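Local coordinates for O-phospho-L-seryl-tRNA:Cys-tRNA synthase (Methanocaldococcus jannaschii DSM 2661, PDB 5X6B), which probably converts O-phospho-L-seryl-tRNA to cysteinyl-tRNA, using pyridoxal phosphate as a covalently bound cofactor, at residues M113-T119 / G264-E270; P225-A231 / V244-V250; G367-Y371 / R383-T387. All blocks are in the same frame, centred on the assembly; numbering follows the deposited sequence.

Contact 1 of 3, residues M113-T119 / G264-E270; sequences MDCARPT and GILAFSE
Cys115 CB sits over one face of the Phe268 ring, 3.7 Å from the ring centroid and 25° off the normal, a CH-pi contact; Cys115 SG lies oblique to the same ring. Phe268 carries CG between its backbone N and carbonyl carbon (chi1 55°), which swings the ring back over the neighbouring strand; there Arg117 CG meets the ring edge in plane, 3.7 Å from Phe268 CE2. On the other face of the sheet Met113 CG packs against Ala267 CB at 3.8 Å. Between these layers the strands run antiparallel, with Cys115-Phe268 and Arg117-Leu266 as hydrogen-bonded pairs, the latter closed by Arg117 N to Leu266 O (2.7 Å) and Leu266 N to Arg117 O (2.8 Å). The guanidinium of Arg117 folds back, NH1 bonding Ala116 O at 2.9 Å, while NH2 forms a salt bridge with Glu287. At the polar end Glu270 N reaches the anti side of Asp114 OD2 in a nearly straight bond (3.1 Å, 171°), and Asp114 OD1 pairs with Lys242. Helix 100-111 covers the face bearing Ala116, Pro118 and Ala267; Phe268 faces helix 273-276, and strand 248-252 flanks strand 264-268.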
loop_
_atom_site.group_PDB
_atom_site.type_symbol
_atom_site.label_atom_id
_atom_site.label_comp_id
_atom_site.label_asym_id
_atom_site.label_seq_id
_atom_site.Cartn_x
_atom_site.Cartn_y
_atom_site.Cartn_z
ATOM N N MET B 113 -11.676 -13.559 16.410
ATOM C CA MET B 113 -12.827 -12.687 16.609
ATOM C C MET B 113 -13.885 -13.025 15.564
ATOM O O MET B 113 -13.595 -13.701 14.579
ATOM C CB MET B 113 -12.422 -11.213 16.523
ATOM C CG MET B 113 -11.434 -10.770 17.593
ATOM S SD MET B 113 -12.151 -10.642 19.247
ATOM C CE MET B 113 -13.252 -9.249 19.044
ATOM N N ASP B 114 -15.112 -12.567 15.788
ATOM C CA ASP B 114 -16.222 -12.902 14.901
ATOM C C ASP B 114 -16.121 -12.186 13.560
ATOM O O ASP B 114 -16.310 -12.795 12.507
ATOM C CB ASP B 114 -17.561 -12.564 15.566
ATOM C CG ASP B 114 -17.910 -13.512 16.700
ATOM O OD1 ASP B 114 -17.478 -14.686 16.657
ATOM O OD2 ASP B 114 -18.623 -13.080 17.632
ATOM N N CYS B 115 -15.822 -10.892 13.606
ATOM C CA CYS B 115 -15.833 -10.062 12.409
ATOM C C CYS B 115 -14.611 -9.156 12.368
ATOM O O CYS B 115 -13.920 -8.991 13.373
ATOM C CB CYS B 115 -17.102 -9.210 12.358
ATOM S SG CYS B 115 -18.621 -10.059 12.840
ATOM N N ALA B 116 -14.361 -8.560 11.207
ATOM C CA ALA B 116 -13.256 -7.622 11.045
ATOM C C ALA B 116 -13.548 -6.606 9.944
ATOM O O ALA B 116 -14.274 -6.900 8.998
ATOM C CB ALA B 116 -11.962 -8.370 10.744
ATOM N N ARG B 117 -12.983 -5.411 10.079
ATOM C CA ARG B 117 -13.112 -4.376 9.056
ATOM C C ARG B 117 -11.789 -3.642 8.866
ATOM O O ARG B 117 -11.061 -3.409 9.832
ATOM C CB ARG B 117 -14.216 -3.375 9.419
ATOM C CG ARG B 117 -15.637 -3.893 9.244
ATOM C CD ARG B 117 -15.964 -4.154 7.784
ATOM N NE ARG B 117 -17.356 -4.550 7.578
ATOM C CZ ARG B 117 -17.789 -5.809 7.565
ATOM N NH1 ARG B 117 -16.945 -6.814 7.757
ATOM N NH2 ARG B 117 -19.074 -6.067 7.364
ATOM N N PRO B 118 -11.471 -3.278 7.615
ATOM C CA PRO B 118 -10.268 -2.496 7.324
ATOM C C PRO B 118 -10.436 -1.041 7.727
ATOM O O PRO B 118 -11.512 -0.476 7.547
ATOM C CB PRO B 118 -10.122 -2.627 5.809
ATOM C CG PRO B 118 -11.516 -2.834 5.330
ATOM C CD PRO B 118 -12.200 -3.644 6.389
ATOM N N THR B 119 -9.381 -0.449 8.273
ATOM C CA THR B 119 -9.406 0.940 8.706
ATOM C C THR B 119 -8.160 1.674 8.226
ATOM O O THR B 119 -7.248 1.066 7.670
ATOM C CB THR B 119 -9.488 1.060 10.242
ATOM O OG1 THR B 119 -8.348 0.422 10.832
ATOM C CG2 THR B 119 -10.757 0.407 10.766
ATOM N N GLY B 264 -5.076 -0.476 9.002
ATOM C CA GLY B 264 -5.308 -1.082 10.295
ATOM C C GLY B 264 -6.500 -2.012 10.231
ATOM O O GLY B 264 -7.112 -2.176 9.177
ATOM N N ILE B 265 -6.826 -2.629 11.359
ATOM C CA ILE B 265 -7.936 -3.570 11.413
ATOM C C ILE B 265 -8.795 -3.293 12.634
ATOM O O ILE B 265 -8.277 -2.990 13.709
ATOM C CB ILE B 265 -7.439 -5.033 11.448
ATOM C CG1 ILE B 265 -6.738 -5.388 10.140
ATOM C CG2 ILE B 265 -8.593 -6.001 11.673
ATOM C CD1 ILE B 265 -7.652 -5.336 8.940
ATOM N N LEU B 266 -10.110 -3.363 12.455
ATOM C CA LEU B 266 -11.033 -3.354 13.579
ATOM C C LEU B 266 -11.746 -4.693 13.611
ATOM O O LEU B 266 -12.486 -5.032 12.689
ATOM C CB LEU B 266 -12.037 -2.206 13.473
ATOM C CG LEU B 266 -13.157 -2.161 14.521
ATOM C CD1 LEU B 266 -12.589 -2.110 15.933
ATOM C CD2 LEU B 266 -14.080 -0.974 14.280
ATOM N N ALA B 267 -11.497 -5.468 14.660
ATOM C CA ALA B 267 -12.174 -6.744 14.829
ATOM C C ALA B 267 -13.220 -6.607 15.922
ATOM O O ALA B 267 -13.026 -5.859 16.879
ATOM C CB ALA B 267 -11.182 -7.844 15.163
ATOM N N PHE B 268 -14.329 -7.324 15.779
ATOM C CA PHE B 268 -15.439 -7.176 16.715
ATOM C C PHE B 268 -16.378 -8.378 16.714
ATOM O O PHE B 268 -16.449 -9.132 15.742
ATOM C CB PHE B 268 -16.225 -5.896 16.405
ATOM C CG PHE B 268 -16.711 -5.804 14.979
ATOM C CD1 PHE B 268 -17.956 -6.303 14.623
ATOM C CD2 PHE B 268 -15.930 -5.207 14.002
ATOM C CE1 PHE B 268 -18.407 -6.215 13.319
ATOM C CE2 PHE B 268 -16.377 -5.119 12.693
ATOM C CZ PHE B 268 -17.617 -5.624 12.353
ATOM N N SER B 269 -17.103 -8.542 17.817
ATOM C CA SER B 269 -18.044 -9.644 17.975
ATOM C C SER B 269 -19.334 -9.394 17.202
ATOM O O SER B 269 -19.708 -8.242 16.963
ATOM C CB SER B 269 -18.366 -9.857 19.454
ATOM O OG SER B 269 -19.001 -8.713 20.003
ATOM N N GLU B 270 -20.015 -10.477 16.831
ATOM C CA GLU B 270 -21.300 -10.392 16.137
ATOM C C GLU B 270 -22.306 -9.533 16.902
ATOM O O GLU B 270 -23.169 -8.889 16.303
ATOM C CB GLU B 270 -21.873 -11.795 15.912
ATOM C CG GLU B 270 -23.248 -11.830 15.244
ATOM C CD GLU B 270 -23.225 -11.371 13.792
ATOM O OE1 GLU B 270 -22.121 -11.208 13.230
ATOM O OE2 GLU B 270 -24.314 -11.178 13.210
#

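Contact 2 of 3, residues P225-A231 / V244-V250; sequences PFLLNCA and VKADFIV
Phe226 and Asp247 are joined by two hydrogen bonds: Phe226 N donates to the anti lone pair of Asp247 OD2 at 2.6 Å, and Asp247 N returns a bond to Phe226 O. That carbonyl also accepts from Phe248 N (2.9 Å), so two donors grip one oxygen. The parallel ladder continues with Leu228 N to Phe248 O at 2.9 Å, then weakens: Val250 N to Leu228 O is long, and Cys230 N to Val250 O is bent to 125°. Strands 226-229 and 248-250, 21° apart in direction, are neighbours in the seven-stranded mixed sheet of order 1-7-6-5-4-2-3 that marks the large domain of fold-type I pyridoxal phosphate enzymes. Asn229 holds N1 of the cofactor on modified Lys255 through ND2, while its OD1 accepts from Ala231 N in an Asx turn and touches Val250 CG2. Among apolar contacts, Leu227 sends CG away from its backbone N (chi1 162°), which brings CD1 to 3.5 Å from Phe248 CB, side chains crossing at about a right angle. Leu227 CD1 also meets Val250 CG1 (3.8 Å). On the opposite face Cys230 SG touches Ile249 CG2 at 3.6 Å. Phe226 turns its ring edge to the carbonyl oxygens of Val244 and Lys245.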
loop_
_atom_site.group_PDB
_atom_site.type_symbol
_atom_site.label_atom_id
_atom_site.label_comp_id
_atom_site.label_asym_id
_atom_site.label_seq_id
_atom_site.Cartn_x
_atom_site.Cartn_y
_atom_site.Cartn_z
ATOM N N PRO B 225 -18.824 -2.678 27.346
ATOM C CA PRO B 225 -18.028 -3.035 26.163
ATOM C C PRO B 225 -16.526 -2.822 26.357
ATOM O O PRO B 225 -16.104 -1.798 26.905
ATOM C CB PRO B 225 -18.576 -2.101 25.083
ATOM C CG PRO B 225 -19.986 -1.856 25.494
ATOM C CD PRO B 225 -19.970 -1.818 26.996
ATOM N N PHE B 226 -15.739 -3.794 25.900
ATOM C CA PHE B 226 -14.294 -3.796 26.101
ATOM C C PHE B 226 -13.539 -3.737 24.769
ATOM O O PHE B 226 -13.628 -4.650 23.939
ATOM C CB PHE B 226 -13.888 -5.040 26.903
ATOM C CG PHE B 226 -12.401 -5.176 27.138
ATOM C CD1 PHE B 226 -11.626 -4.075 27.463
ATOM C CD2 PHE B 226 -11.793 -6.423 27.082
ATOM C CE1 PHE B 226 -10.264 -4.206 27.692
ATOM C CE2 PHE B 226 -10.433 -6.562 27.318
ATOM C CZ PHE B 226 -9.668 -5.452 27.623
ATOM N N LEU B 227 -12.809 -2.643 24.571
ATOM C CA LEU B 227 -11.931 -2.493 23.416
ATOM C C LEU B 227 -10.471 -2.670 23.819
ATOM O O LEU B 227 -9.948 -1.919 24.647
ATOM C CB LEU B 227 -12.125 -1.126 22.755
ATOM C CG LEU B 227 -10.996 -0.669 21.826
ATOM C CD1 LEU B 227 -10.908 -1.550 20.594
ATOM C CD2 LEU B 227 -11.175 0.786 21.432
ATOM N N LEU B 228 -9.818 -3.667 23.233
ATOM C CA LEU B 228 -8.398 -3.902 23.472
ATOM C C LEU B 228 -7.563 -3.267 22.362
ATOM O O LEU B 228 -7.652 -3.671 21.200
ATOM C CB LEU B 228 -8.114 -5.403 23.568
ATOM C CG LEU B 228 -6.676 -5.850 23.841
ATOM C CD1 LEU B 228 -6.156 -5.299 25.159
ATOM C CD2 LEU B 228 -6.584 -7.364 23.814
ATOM N N ASN B 229 -6.774 -2.256 22.715
ATOM C CA ASN B 229 -5.911 -1.599 21.737
ATOM C C ASN B 229 -4.701 -2.458 21.416
ATOM O O ASN B 229 -3.678 -2.387 22.095
ATOM C CB ASN B 229 -5.447 -0.233 22.237
ATOM C CG ASN B 229 -4.607 0.502 21.211
ATOM O OD1 ASN B 229 -4.546 0.109 20.047
ATOM N ND2 ASN B 229 -3.946 1.573 21.638
ATOM N N CYS B 230 -4.820 -3.258 20.366
ATOM C CA CYS B 230 -3.760 -4.171 19.992
ATOM C C CYS B 230 -2.791 -3.579 18.976
ATOM O O CYS B 230 -2.095 -4.311 18.270
ATOM C CB CYS B 230 -4.357 -5.458 19.453
ATOM S SG CYS B 230 -5.101 -6.460 20.736
ATOM N N ALA B 231 -2.760 -2.255 18.895
ATOM C CA ALA B 231 -1.635 -1.586 18.270
ATOM C C ALA B 231 -0.423 -2.055 19.052
ATOM O O ALA B 231 -0.479 -2.101 20.280
ATOM C CB ALA B 231 -1.781 -0.074 18.324
ATOM N N VAL B 244 -9.420 -13.405 25.875
ATOM C CA VAL B 244 -9.326 -12.205 26.698
ATOM C C VAL B 244 -10.687 -11.519 26.769
ATOM O O VAL B 244 -10.812 -10.421 27.316
ATOM C CB VAL B 244 -8.272 -11.218 26.165
ATOM C CG1 VAL B 244 -6.908 -11.882 26.120
ATOM C CG2 VAL B 244 -8.666 -10.703 24.794
ATOM N N LYS B 245 -11.697 -12.186 26.212
ATOM C CA LYS B 245 -13.084 -11.721 26.241
ATOM C C LYS B 245 -13.224 -10.297 25.717
ATOM O O LYS B 245 -14.035 -9.516 26.213
ATOM C CB LYS B 245 -13.650 -11.832 27.661
ATOM C CG LYS B 245 -13.926 -13.270 28.088
ATOM C CD LYS B 245 -14.071 -13.414 29.597
ATOM C CE LYS B 245 -14.532 -14.820 29.971
ATOM N NZ LYS B 245 -15.302 -15.474 28.871
ATOM N N ALA B 246 -12.427 -9.969 24.708
ATOM C CA ALA B 246 -12.487 -8.650 24.095
ATOM C C ALA B 246 -13.705 -8.540 23.185
ATOM O O ALA B 246 -14.053 -9.484 22.469
ATOM C CB ALA B 246 -11.210 -8.364 23.320
ATOM N N ASP B 247 -14.359 -7.386 23.228
ATOM C CA ASP B 247 -15.498 -7.121 22.359
ATOM C C ASP B 247 -14.996 -6.519 21.060
ATOM O O ASP B 247 -15.481 -6.842 19.972
ATOM C CB ASP B 247 -16.488 -6.182 23.045
ATOM C CG ASP B 247 -17.029 -6.757 24.337
ATOM O OD1 ASP B 247 -17.493 -7.920 24.328
ATOM O OD2 ASP B 247 -16.949 -6.058 25.367
ATOM N N PHE B 248 -14.008 -5.643 21.190
ATOM C CA PHE B 248 -13.378 -5.014 20.044
ATOM C C PHE B 248 -11.863 -5.144 20.109
ATOM O O PHE B 248 -11.269 -5.159 21.189
ATOM C CB PHE B 248 -13.761 -3.538 19.963
ATOM C CG PHE B 248 -15.227 -3.285 20.102
ATOM C CD1 PHE B 248 -16.082 -3.497 19.036
ATOM C CD2 PHE B 248 -15.752 -2.818 21.296
ATOM C CE1 PHE B 248 -17.435 -3.259 19.160
ATOM C CE2 PHE B 248 -17.102 -2.579 21.426
ATOM C CZ PHE B 248 -17.946 -2.800 20.355
ATOM N N ILE B 249 -11.247 -5.239 18.937
ATOM C CA ILE B 249 -9.798 -5.194 18.822
ATOM C C ILE B 249 -9.406 -4.285 17.668
ATOM O O ILE B 249 -9.884 -4.450 16.543
ATOM C CB ILE B 249 -9.193 -6.588 18.595
ATOM C CG1 ILE B 249 -9.383 -7.465 19.830
ATOM C CG2 ILE B 249 -7.712 -6.477 18.257
ATOM C CD1 ILE B 249 -8.910 -8.875 19.640
ATOM N N VAL B 250 -8.547 -3.313 17.948
ATOM C CA VAL B 250 -7.970 -2.513 16.882
ATOM C C VAL B 250 -6.520 -2.924 16.649
ATOM O O VAL B 250 -5.761 -3.155 17.593
ATOM C CB VAL B 250 -8.054 -1.005 17.180
ATOM C CG1 VAL B 250 -9.510 -0.554 17.181
ATOM C CG2 VAL B 250 -7.376 -0.677 18.501
#

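Contact 3 of 3, residues G367-Y371 / R383-T387; sequences GFFFY and RAGVT
Gly367 O is approached by several groups of the facing loop: Gly385 CA makes a CA-H...O contact with it at 3.3 Å, Gly385 N lies 3.4 Å from it, and Thr387 CG2 packs against it at 3.7 Å. Most of the remaining contact is between apolar groups. Phe368 presents its ring edge to the turn, with Gly385 N in the ring plane and 3.3 Å from Phe368 CD1. With CG beside the backbone N (chi1 -77°), the ring leans over toward Gly385. Three residues along, Tyr371 offers a ring face instead: Ala384 CB stands 3.9 Å from the ring centroid, 24° off the normal and offset toward the rim on the CG side, which makes a CH-pi contact. The methyl of Ala384 thus lies within reach of two rings, since Phe368 CD1 is 4.1 Å from Ala384 CB.

Farther inside, Phe369 CE2 meets Thr387 CG2 at 3.9 Å, the two side chains crossing at about a right angle. Thr387 turns its methyl to this contact and its hydroxyl to Asp357, while Thr387 O accepts from Thr353 OG1; Phe369 also rests on helix 354-360. Residues 383-386 form a type II beta turn, with Gly385 in the third position at the positive phi (86°) characteristic of that turn, here packed against residues 367-371, which lead into helix 369-375.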
loop_
_atom_site.group_PDB
_atom_site.type_symbol
_atom_site.label_atom_id
_atom_site.label_comp_id
_atom_site.label_asym_id
_atom_site.label_seq_id
_atom_site.Cartn_x
_atom_site.Cartn_y
_atom_site.Cartn_z
ATOM N N GLY B 367 24.393 17.392 23.615
ATOM C CA GLY B 367 23.125 16.687 23.583
ATOM C C GLY B 367 22.713 16.225 22.200
ATOM O O GLY B 367 21.901 15.309 22.060
ATOM N N PHE B 368 23.257 16.866 21.174
ATOM C CA PHE B 368 23.084 16.383 19.810
ATOM C C PHE B 368 24.148 15.341 19.505
ATOM O O PHE B 368 24.054 14.614 18.513
ATOM C CB PHE B 368 23.169 17.529 18.799
ATOM C CG PHE B 368 21.932 18.375 18.730
ATOM C CD1 PHE B 368 20.718 17.890 19.179
ATOM C CD2 PHE B 368 21.984 19.657 18.209
ATOM C CE1 PHE B 368 19.575 18.671 19.116
ATOM C CE2 PHE B 368 20.849 20.441 18.143
ATOM C CZ PHE B 368 19.642 19.947 18.599
ATOM N N PHE B 369 25.157 15.280 20.372
ATOM C CA PHE B 369 26.340 14.457 20.149
ATOM C C PHE B 369 25.990 12.998 19.873
ATOM O O PHE B 369 26.587 12.363 19.009
ATOM C CB PHE B 369 27.282 14.545 21.355
ATOM C CG PHE B 369 26.960 13.567 22.450
ATOM C CD1 PHE B 369 27.662 12.375 22.564
ATOM C CD2 PHE B 369 25.939 13.825 23.348
ATOM C CE1 PHE B 369 27.357 11.465 23.560
ATOM C CE2 PHE B 369 25.632 12.920 24.349
ATOM C CZ PHE B 369 26.343 11.741 24.456
ATOM N N PHE B 370 25.013 12.478 20.607
ATOM C CA PHE B 370 24.650 11.076 20.507
ATOM C C PHE B 370 24.026 10.804 19.146
ATOM O O PHE B 370 24.366 9.826 18.478
ATOM C CB PHE B 370 23.699 10.689 21.640
ATOM C CG PHE B 370 23.469 9.213 21.763
ATOM C CD1 PHE B 370 24.511 8.362 22.100
ATOM C CD2 PHE B 370 22.208 8.674 21.560
ATOM C CE1 PHE B 370 24.302 6.998 22.216
ATOM C CE2 PHE B 370 21.991 7.312 21.680
ATOM C CZ PHE B 370 23.042 6.472 22.008
ATOM N N TYR B 371 23.129 11.691 18.730
ATOM C CA TYR B 371 22.498 11.589 17.421
ATOM C C TYR B 371 23.530 11.655 16.298
ATOM O O TYR B 371 23.436 10.925 15.314
ATOM C CB TYR B 371 21.461 12.698 17.249
ATOM C CG TYR B 371 20.757 12.694 15.911
ATOM C CD1 TYR B 371 19.603 11.946 15.715
ATOM C CD2 TYR B 371 21.240 13.450 14.846
ATOM C CE1 TYR B 371 18.952 11.945 14.495
ATOM C CE2 TYR B 371 20.598 13.454 13.624
ATOM C CZ TYR B 371 19.453 12.702 13.455
ATOM O OH TYR B 371 18.809 12.706 12.241
ATOM N N ARG B 383 15.579 10.239 18.698
ATOM C CA ARG B 383 15.356 11.681 18.647
ATOM C C ARG B 383 16.625 12.449 18.993
ATOM O O ARG B 383 17.303 12.133 19.968
ATOM C CB ARG B 383 14.230 12.087 19.594
ATOM C CG ARG B 383 12.862 11.576 19.184
ATOM C CD ARG B 383 11.795 12.083 20.135
ATOM N NE ARG B 383 11.838 13.536 20.258
ATOM C CZ ARG B 383 11.096 14.234 21.110
ATOM N NH1 ARG B 383 10.248 13.612 21.918
ATOM N NH2 ARG B 383 11.203 15.556 21.154
ATOM N N ALA B 384 16.949 13.451 18.184
ATOM C CA ALA B 384 18.114 14.283 18.448
ATOM C C ALA B 384 17.868 15.144 19.682
ATOM O O ALA B 384 16.727 15.494 19.979
ATOM C CB ALA B 384 18.436 15.153 17.239
ATOM N N GLY B 385 18.937 15.460 20.408
ATOM C CA GLY B 385 18.847 16.345 21.557
ATOM C C GLY B 385 18.482 15.694 22.878
ATOM O O GLY B 385 18.678 16.286 23.938
ATOM N N VAL B 386 17.947 14.479 22.825
ATOM C CA VAL B 386 17.532 13.789 24.041
ATOM C C VAL B 386 18.634 12.870 24.559
ATOM O O VAL B 386 19.152 12.045 23.815
ATOM C CB VAL B 386 16.260 12.958 23.811
ATOM C CG1 VAL B 386 15.750 12.411 25.126
ATOM C CG2 VAL B 386 15.191 13.797 23.133
ATOM N N THR B 387 18.994 13.013 25.834
ATOM C CA THR B 387 20.050 12.185 26.420
ATOM C C THR B 387 19.640 11.553 27.755
ATOM O O THR B 387 20.242 10.581 28.198
ATOM C CB THR B 387 21.357 12.995 26.623
ATOM O OG1 THR B 387 21.097 14.148 27.432
ATOM C CG2 THR B 387 21.924 13.440 25.283
#

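In the fold
Contacts 1 and 2 belong to one seven-stranded sheet, their centres about 10 Å apart. Strands 248-252 and 264-268 are adjacent in it, and Ala267 N probably bonds Ile249 O across the seam at 2.7 Å. In sequence, both segments of contact 2 fall between those of contact 1. Contact 2 borders the active site through the cofactor on modified Lys255. Contact 3 lies on the opposite side of the chain's centre, about 40 Å from contact 1 and about 37 Å from contact 2 between centres, touching neither. The bound nucleic acid comes nearest contact 1, at about 15 Å between nearest atoms, against about 25 Å for contact 2 and about 43 Å for contact 3.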